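PDB 4MGQ: glycosyl hydrolase family 10 from Prevotella bryantii, which probably hydrolyses internal beta-1,4-xylosidic linkages of xylan, the present chain being a calcium-binding carbohydrate-binding module of the longer endo-xylanase. Local coordinates for residues Gly132-Glu135 with Gly140-Lys143. Residues are numbered along the deposited sequence; the frame is centred on the assembly and turned at random.
With CA (calcium ion), chain B.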
loop_
_atom_site.group_PDB
_atom_site.type_symbol
_atom_site.label_atom_id
_atom_site.label_comp_id
_atom_site.label_asym_id
_atom_site.label_seq_id
_atom_site.Cartn_x
_atom_site.Cartn_y
_atom_site.Cartn_z
ATOM N N GLY A 132 1.151 5.764 6.250
ATOM C CA GLY A 132 0.190 5.535 5.186
ATOM C C GLY A 132 -0.286 6.800 4.506
ATOM O O GLY A 132 -1.092 6.734 3.581
ATOM N N THR A 133 0.193 7.959 4.952
ATOM C CA THR A 133 -0.253 9.230 4.359
ATOM C C THR A 133 0.746 9.892 3.404
ATOM O O THR A 133 0.360 10.740 2.613
ATOM C CB THR A 133 -0.590 10.274 5.448
ATOM O OG1 THR A 133 0.623 10.858 5.950
ATOM C CG2 THR A 133 -1.368 9.631 6.562
ATOM N N PHE A 134 2.025 9.542 3.516
ATOM C CA PHE A 134 3.062 10.014 2.596
ATOM C C PHE A 134 3.182 11.527 2.491
ATOM O O PHE A 134 3.629 12.045 1.473
ATOM C CB PHE A 134 2.810 9.416 1.209
ATOM C CG PHE A 134 2.608 7.937 1.251
ATOM C CD1 PHE A 134 3.673 7.095 1.528
ATOM C CD2 PHE A 134 1.345 7.391 1.078
ATOM C CE1 PHE A 134 3.490 5.727 1.598
ATOM C CE2 PHE A 134 1.154 6.021 1.139
ATOM C CZ PHE A 134 2.230 5.187 1.407
ATOM N N GLU A 135 2.793 12.243 3.538
ATOM C CA GLU A 135 2.904 13.692 3.486
ATOM C C GLU A 135 4.316 14.164 3.805
ATOM O O GLU A 135 4.619 15.344 3.639
ATOM C CB GLU A 135 1.893 14.340 4.437
ATOM C CG GLU A 135 0.444 14.065 4.053
ATOM C CD GLU A 135 0.103 14.540 2.648
ATOM O OE1 GLU A 135 0.509 15.666 2.274
ATOM O OE2 GLU A 135 -0.575 13.788 1.915
ATOM N N GLY A 140 9.461 3.241 5.575
ATOM C CA GLY A 140 8.746 2.046 5.976
ATOM C C GLY A 140 8.335 1.206 4.782
ATOM O O GLY A 140 7.945 0.052 4.924
ATOM N N TRP A 141 8.414 1.802 3.602
ATOM C CA TRP A 141 8.076 1.099 2.372
ATOM C C TRP A 141 9.369 0.721 1.671
ATOM O O TRP A 141 10.185 1.587 1.361
ATOM C CB TRP A 141 7.173 1.973 1.491
ATOM C CG TRP A 141 5.821 2.199 2.119
ATOM C CD1 TRP A 141 5.505 3.093 3.118
ATOM C CD2 TRP A 141 4.612 1.492 1.819
ATOM N NE1 TRP A 141 4.176 2.982 3.442
ATOM C CE2 TRP A 141 3.602 2.010 2.660
ATOM C CE3 TRP A 141 4.287 0.472 0.923
ATOM C CZ2 TRP A 141 2.288 1.542 2.625
ATOM C CZ3 TRP A 141 2.984 0.011 0.887
ATOM C CH2 TRP A 141 1.995 0.551 1.730
ATOM N N THR A 142 9.568 -0.572 1.447
ATOM C CA THR A 142 10.829 -1.043 0.875
ATOM C C THR A 142 10.655 -1.961 -0.331
ATOM O O THR A 142 9.547 -2.308 -0.723
ATOM C CB THR A 142 11.673 -1.804 1.921
ATOM O OG1 THR A 142 10.952 -2.944 2.402
ATOM C CG2 THR A 142 12.024 -0.886 3.095
ATOM N N LYS A 143 11.783 -2.366 -0.897
ATOM C CA LYS A 143 11.790 -3.261 -2.043
ATOM C C LYS A 143 13.047 -4.123 -1.979
ATOM O O LYS A 143 13.975 -3.799 -1.241
ATOM C CB LYS A 143 11.755 -2.466 -3.342
ATOM C CG LYS A 143 13.013 -1.648 -3.567
ATOM C CD LYS A 143 13.019 -0.977 -4.916
ATOM C CE LYS A 143 14.314 -0.233 -5.144
ATOM N NZ LYS A 143 15.486 -1.155 -5.116
HETATM CA CA CA B . -1.501 11.588 1.409
HETATM O O HOH W 1 -2.967 11.221 3.296
HETATM O O HOH W 2 -3.281 13.204 1.003
#
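Phe-134 brings CE1 and CZ against the indole of Trp-141, CE1 lying 3.4 Å from Trp-141 NE1 and CZ 3.7 Å from Trp-141 CE2. Phe-134 CZ lies over one face of the indole, toward its rim, and the planes are inclined at 54°, too oblique for a stack and too flat for an edge-to-face pair. With CG beside the backbone N (chi1 -50°), the end of the phenyl ring swings to the indole. Leu-19 and Val-118 touch both rings, while Leu-35 and Val-37 adjoin the indole, so the pair lies buried between the two antiparallel sheets of this beta-sandwich module. The indole N-H is satisfied by Asn-131 O, which helps set the rotation of the ring.

The other side of the loop is exposed and polar. There Thr-133 O and Glu-135 OE2 each bind the calcium ion at 2.4 Å, together with two waters, His-17 O and the carboxylate of Asp-116. Phe-134 thus stands between two metal ligands, its ring packed inward as its neighbours grip the ion. With no hydrogen bond between the segments, the link from the calcium-binding loop to strand 141-142 rests on apolar and aromatic contact and probably depends on burial of the two rings.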